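Local structure of glutaredoxin-like protein NrdH (Escherichia coli, 1H75) at residues Leu59-Ser62 and Asp67-Asn70; Ile3-Arg8 and Arg19-Arg24. The protein probably carries electrons to the NrdEF ribonucleotide reductase as a small glutaredoxin-family redoxin with a redox-active disulfide. One frame throughout, in Å; residues are numbered along the deposited sequence.

Contact 1. Residues Leu59-Ser62 and Asp67-Asn70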
loop_
_atom_site.group_PDB
_atom_site.type_symbol
_atom_site.label_atom_id
_atom_site.label_comp_id
_atom_site.label_asym_id
_atom_site.label_seq_id
_atom_site.Cartn_x
_atom_site.Cartn_y
_atom_site.Cartn_z
ATOM N N LEU A 59 -1.278 5.873 9.196
ATOM C CA LEU A 59 -0.271 4.851 8.934
ATOM C C LEU A 59 0.300 4.937 7.524
ATOM O O LEU A 59 -0.411 5.243 6.575
ATOM C CB LEU A 59 -0.878 3.462 9.137
ATOM C CG LEU A 59 -1.557 3.260 10.495
ATOM C CD1 LEU A 59 -2.056 1.829 10.618
ATOM C CD2 LEU A 59 -0.580 3.546 11.619
ATOM N N SER A 60 1.588 4.648 7.400
ATOM C CA SER A 60 2.250 4.677 6.098
ATOM C C SER A 60 3.476 3.791 6.189
ATOM O O SER A 60 4.366 4.040 7.010
ATOM C CB SER A 60 2.663 6.106 5.733
ATOM O OG SER A 60 3.691 6.592 6.584
ATOM N N TRP A 61 3.526 2.759 5.358
ATOM C CA TRP A 61 4.646 1.847 5.413
ATOM C C TRP A 61 4.960 1.311 4.032
ATOM O O TRP A 61 4.162 1.453 3.098
ATOM C CB TRP A 61 4.340 0.674 6.347
ATOM C CG TRP A 61 3.280 -0.281 5.868
ATOM C CD1 TRP A 61 3.445 -1.351 5.047
ATOM C CD2 TRP A 61 1.896 -0.244 6.214
ATOM N NE1 TRP A 61 2.243 -1.996 4.847
ATOM C CE2 TRP A 61 1.272 -1.331 5.561
ATOM C CE3 TRP A 61 1.118 0.603 7.022
ATOM C CZ2 TRP A 61 -0.095 -1.603 5.689
ATOM C CZ3 TRP A 61 -0.249 0.333 7.153
ATOM C CH2 TRP A 61 -0.845 -0.763 6.489
ATOM N N SER A 62 6.113 0.666 3.931
ATOM C CA SER A 62 6.541 0.085 2.654
ATOM C C SER A 62 6.871 -1.395 2.802
ATOM O O SER A 62 7.129 -1.859 3.904
ATOM C CB SER A 62 7.766 0.829 2.118
ATOM O OG SER A 62 8.876 0.774 3.009
ATOM N N ASP A 67 1.879 -7.484 9.582
ATOM C CA ASP A 67 1.592 -6.899 10.884
ATOM C C ASP A 67 0.964 -5.520 10.811
ATOM O O ASP A 67 0.166 -5.135 11.683
ATOM C CB ASP A 67 2.855 -6.846 11.741
ATOM C CG ASP A 67 3.985 -6.066 11.097
ATOM O OD1 ASP A 67 4.672 -5.344 11.848
ATOM O OD2 ASP A 67 4.226 -6.189 9.873
ATOM N N MET A 68 1.346 -4.746 9.797
ATOM C CA MET A 68 0.759 -3.419 9.643
ATOM C C MET A 68 -0.625 -3.523 8.982
ATOM O O MET A 68 -1.525 -2.736 9.279
ATOM C CB MET A 68 1.662 -2.519 8.777
ATOM C CG MET A 68 2.993 -2.125 9.458
ATOM S SD MET A 68 2.802 -1.261 11.025
ATOM C CE MET A 68 2.428 0.373 10.415
ATOM N N ILE A 69 -0.780 -4.500 8.095
ATOM C CA ILE A 69 -2.052 -4.705 7.418
ATOM C C ILE A 69 -3.095 -5.039 8.467
ATOM O O ILE A 69 -4.239 -4.608 8.369
ATOM C CB ILE A 69 -1.952 -5.838 6.371
ATOM C CG1 ILE A 69 -1.058 -5.371 5.215
ATOM C CG2 ILE A 69 -3.341 -6.190 5.845
ATOM C CD1 ILE A 69 -0.640 -6.470 4.238
ATOM N N ASN A 70 -2.681 -5.786 9.485
ATOM C CA ASN A 70 -3.591 -6.155 10.550
ATOM C C ASN A 70 -4.045 -4.959 11.361
ATOM O O ASN A 70 -5.048 -5.045 12.066
ATOM C CB ASN A 70 -2.962 -7.218 11.454
ATOM C CG ASN A 70 -3.067 -8.598 10.859
ATOM O OD1 ASN A 70 -3.878 -8.834 9.954
ATOM N ND2 ASN A 70 -2.261 -9.524 11.357
#
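Met-68 lays its CB over the centre of the six-membered ring of Trp-61, 3.4 Å from the ring centroid and 10° off the ring normal, which meets the geometry of a CH-pi contact. The nearest atom pair is Met-68 CB to Trp-61 CD2, also 3.4 Å. Beyond CB the methionine is bent at both chi2 and chi3, which returns the terminal methyl to the indole: Met-68 CE lies 3.6 Å from Trp-61 CE3. The sulfur stands obliquely, with Met-68 SD 5.3 Å from the same centroid, a secondary Met-aromatic contact. Ile-69 adds a smaller touch, its CG1 reaching Trp-61 CZ2 at 3.9 Å.

A chi1 of 68°, which sets CG between the backbone N and the carbonyl carbon, directs the indole at helix 66-69. The tryptophan of edge strand 59-62 thus packs against the short last helix of a glutaredoxin-family, thioredoxin-clan fold. Leu-59 CB sits in the ring plane at its edge. Further out, backbone hydrogen bonds with Val-54 fix the strand, while Ile-69 also packs on Thr-17 of helix 12-23. No hydrogen bond spans the two segments, so their direct adhesion rests on dispersion and weak CH-pi attraction against a buried indole.

Contact 2. Residues Ile3-Arg8 and Arg19-Arg24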
loop_
_atom_site.group_PDB
_atom_site.type_symbol
_atom_site.label_atom_id
_atom_site.label_comp_id
_atom_site.label_asym_id
_atom_site.label_seq_id
_atom_site.Cartn_x
_atom_site.Cartn_y
_atom_site.Cartn_z
ATOM N N ILE A 3 -7.763 3.392 2.121
ATOM C CA ILE A 3 -6.507 2.633 2.097
ATOM C C ILE A 3 -6.017 2.707 0.653
ATOM O O ILE A 3 -6.743 2.332 -0.273
ATOM C CB ILE A 3 -6.720 1.142 2.444
ATOM C CG1 ILE A 3 -7.303 1.019 3.851
ATOM C CG2 ILE A 3 -5.400 0.376 2.336
ATOM C CD1 ILE A 3 -7.738 -0.394 4.200
ATOM N N THR A 4 -4.821 3.243 0.447
ATOM C CA THR A 4 -4.272 3.321 -0.900
ATOM C C THR A 4 -2.998 2.493 -0.950
ATOM O O THR A 4 -2.153 2.602 -0.056
ATOM C CB THR A 4 -3.912 4.765 -1.279
ATOM O OG1 THR A 4 -5.075 5.590 -1.170
ATOM C CG2 THR A 4 -3.362 4.827 -2.692
ATOM N N ILE A 5 -2.873 1.655 -1.976
ATOM C CA ILE A 5 -1.666 0.846 -2.125
ATOM C C ILE A 5 -0.951 1.365 -3.363
ATOM O O ILE A 5 -1.521 1.316 -4.456
ATOM C CB ILE A 5 -1.971 -0.668 -2.367
ATOM C CG1 ILE A 5 -2.825 -1.239 -1.227
ATOM C CG2 ILE A 5 -0.660 -1.441 -2.511
ATOM C CD1 ILE A 5 -3.214 -2.729 -1.402
ATOM N N TYR A 6 0.267 1.881 -3.187
ATOM C CA TYR A 6 1.069 2.364 -4.325
ATOM C C TYR A 6 1.822 1.131 -4.780
ATOM O O TYR A 6 2.590 0.524 -4.016
ATOM C CB TYR A 6 2.003 3.495 -3.890
ATOM C CG TYR A 6 1.196 4.741 -3.545
ATOM C CD1 TYR A 6 0.755 4.980 -2.239
ATOM C CD2 TYR A 6 0.806 5.639 -4.550
ATOM C CE1 TYR A 6 -0.057 6.087 -1.942
ATOM C CE2 TYR A 6 0.002 6.735 -4.265
ATOM C CZ TYR A 6 -0.426 6.953 -2.963
ATOM O OH TYR A 6 -1.236 8.032 -2.710
ATOM N N THR A 7 1.653 0.792 -6.057
ATOM C CA THR A 7 2.187 -0.458 -6.551
ATOM C C THR A 7 2.936 -0.443 -7.888
ATOM O O THR A 7 3.044 0.589 -8.542
ATOM C CB THR A 7 0.984 -1.434 -6.644
ATOM O OG1 THR A 7 1.436 -2.768 -6.868
ATOM C CG2 THR A 7 0.037 -0.992 -7.782
ATOM N N ARG A 8 3.432 -1.615 -8.273
ATOM C CA ARG A 8 4.174 -1.817 -9.520
ATOM C C ARG A 8 3.900 -3.245 -10.009
ATOM O O ARG A 8 3.695 -4.143 -9.197
ATOM C CB ARG A 8 5.679 -1.619 -9.255
ATOM C CG ARG A 8 6.609 -2.247 -10.271
ATOM C CD ARG A 8 8.024 -1.777 -10.050
ATOM N NE ARG A 8 8.177 -0.342 -10.271
ATOM C CZ ARG A 8 9.194 0.373 -9.798
ATOM N NH1 ARG A 8 10.142 -0.215 -9.075
ATOM N NH2 ARG A 8 9.273 1.668 -10.051
ATOM N N ARG A 19 -3.460 -9.248 -1.958
ATOM C CA ARG A 19 -4.083 -10.508 -1.575
ATOM C C ARG A 19 -4.418 -10.528 -0.079
ATOM O O ARG A 19 -5.483 -11.000 0.322
ATOM C CB ARG A 19 -3.141 -11.673 -1.897
ATOM C CG ARG A 19 -3.652 -13.049 -1.469
ATOM C CD ARG A 19 -4.675 -13.617 -2.447
ATOM N NE ARG A 19 -5.882 -12.802 -2.534
ATOM C CZ ARG A 19 -6.970 -13.153 -3.215
ATOM N NH1 ARG A 19 -7.000 -14.313 -3.867
ATOM N NH2 ARG A 19 -8.021 -12.343 -3.261
ATOM N N ALA A 20 -3.502 -10.026 0.742
ATOM C CA ALA A 20 -3.712 -10.003 2.190
ATOM C C ALA A 20 -4.900 -9.116 2.536
ATOM O O ALA A 20 -5.714 -9.453 3.420
ATOM C CB ALA A 20 -2.459 -9.500 2.895
ATOM N N MET A 21 -5.000 -7.978 1.861
ATOM C CA MET A 21 -6.120 -7.080 2.130
ATOM C C MET A 21 -7.439 -7.712 1.670
ATOM O O MET A 21 -8.461 -7.606 2.352
ATOM C CB MET A 21 -5.882 -5.746 1.444
ATOM C CG MET A 21 -4.687 -5.034 2.057
ATOM S SD MET A 21 -4.816 -3.261 1.860
ATOM C CE MET A 21 -3.211 -2.708 2.522
ATOM N N GLU A 22 -7.416 -8.370 0.517
ATOM C CA GLU A 22 -8.617 -9.015 0.012
ATOM C C GLU A 22 -9.037 -10.152 0.938
ATOM O O GLU A 22 -10.234 -10.382 1.150
ATOM C CB GLU A 22 -8.372 -9.537 -1.414
ATOM C CG GLU A 22 -8.123 -8.387 -2.408
ATOM C CD GLU A 22 -7.664 -8.846 -3.788
ATOM O OE1 GLU A 22 -7.806 -8.041 -4.733
ATOM O OE2 GLU A 22 -7.155 -9.976 -3.936
ATOM N N ASN A 23 -8.055 -10.849 1.505
ATOM C CA ASN A 23 -8.340 -11.960 2.398
ATOM C C ASN A 23 -9.056 -11.476 3.661
ATOM O O ASN A 23 -9.765 -12.248 4.304
ATOM C CB ASN A 23 -7.059 -12.695 2.799
ATOM C CG ASN A 23 -6.514 -13.582 1.697
ATOM O OD1 ASN A 23 -7.184 -13.815 0.692
ATOM N ND2 ASN A 23 -5.299 -14.094 1.889
ATOM N N ARG A 24 -8.886 -10.199 3.994
ATOM C CA ARG A 24 -9.507 -9.614 5.193
ATOM C C ARG A 24 -10.726 -8.755 4.907
ATOM O O ARG A 24 -11.253 -8.074 5.800
ATOM C CB ARG A 24 -8.469 -8.791 5.948
ATOM C CG ARG A 24 -7.285 -9.613 6.455
ATOM C CD ARG A 24 -6.122 -8.690 6.798
ATOM N NE ARG A 24 -5.045 -9.376 7.513
ATOM C CZ ARG A 24 -4.225 -10.266 6.969
ATOM N NH1 ARG A 24 -4.347 -10.595 5.688
ATOM N NH2 ARG A 24 -3.275 -10.827 7.713
#
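Met-21, Ile-5 and Ile-3 make up the whole of this interface, and all three are buried. Met-21 gives up the most surface, 69 Å², against 30 Å² for Ile-5 and 27 Å² for Ile-3. Its sulfur is equally far from one methyl of each isoleucine, Met-21 SD being 3.7 Å from both Ile-3 CG2 and Ile-5 CD1, and the two methyls lie in directions about a right angle apart. The methyl of Met-21 touches the same two groups: CE is 3.8 Å from Ile-3 CG2 and 3.9 Å from Ile-5 CD1.

Different branches do the touching. Ile-3 offers CG2, and its side chain crosses that of Met-21 at a slant; Ile-5 meets the methionine tip to tip through the end of its longer branch, extended by a chi2 of 178°. Met-21 is extended beyond CG, though chi2 at -154° is turned somewhat from fully anti, and it bridges backbones whose nearest CA atoms, those of Ile-3 and Met-21, are 9.7 Å apart. No hydrogen bond joins the segments.

Phe-28 touches all three residues, and Val-54 also meets Met-21. Ile-5 packs on Thr-17 of the same helix and lies near, without touching, Cys-11 and Cys-14, probably the redox-active disulfide at that helix's start. The contact holds helix 12-23 against strand 3-7 within the beta-alpha-beta unit completed by strand 29-32, on a sheet where strand 3-7 runs between strands 29-32 and 53-56.

In the fold
From the N terminus, contact 2 comes first: strand 3-7 leads into helix 12-23, and the chain closes a loop of ten residues between the two segments. Contact 1 closes a shorter one, four residues between segments 59-62 and 67-70. The two loops are in series, neither nested nor crossed, yet the centres of the two contacts lie about 10 Å apart. Both reach the same four-stranded sheet, contact 2 through an inner strand and contact 1 through an outermost one. Their second segments meet: Ile-69 CD1 packs 3.8 Å from Ala-20 CB, and Asn-70 OD1 lies 2.8 Å from Arg-24 NE, a probable hydrogen bond. The N-terminal beta-alpha-beta unit is thus tied to the C-terminal part of this fold.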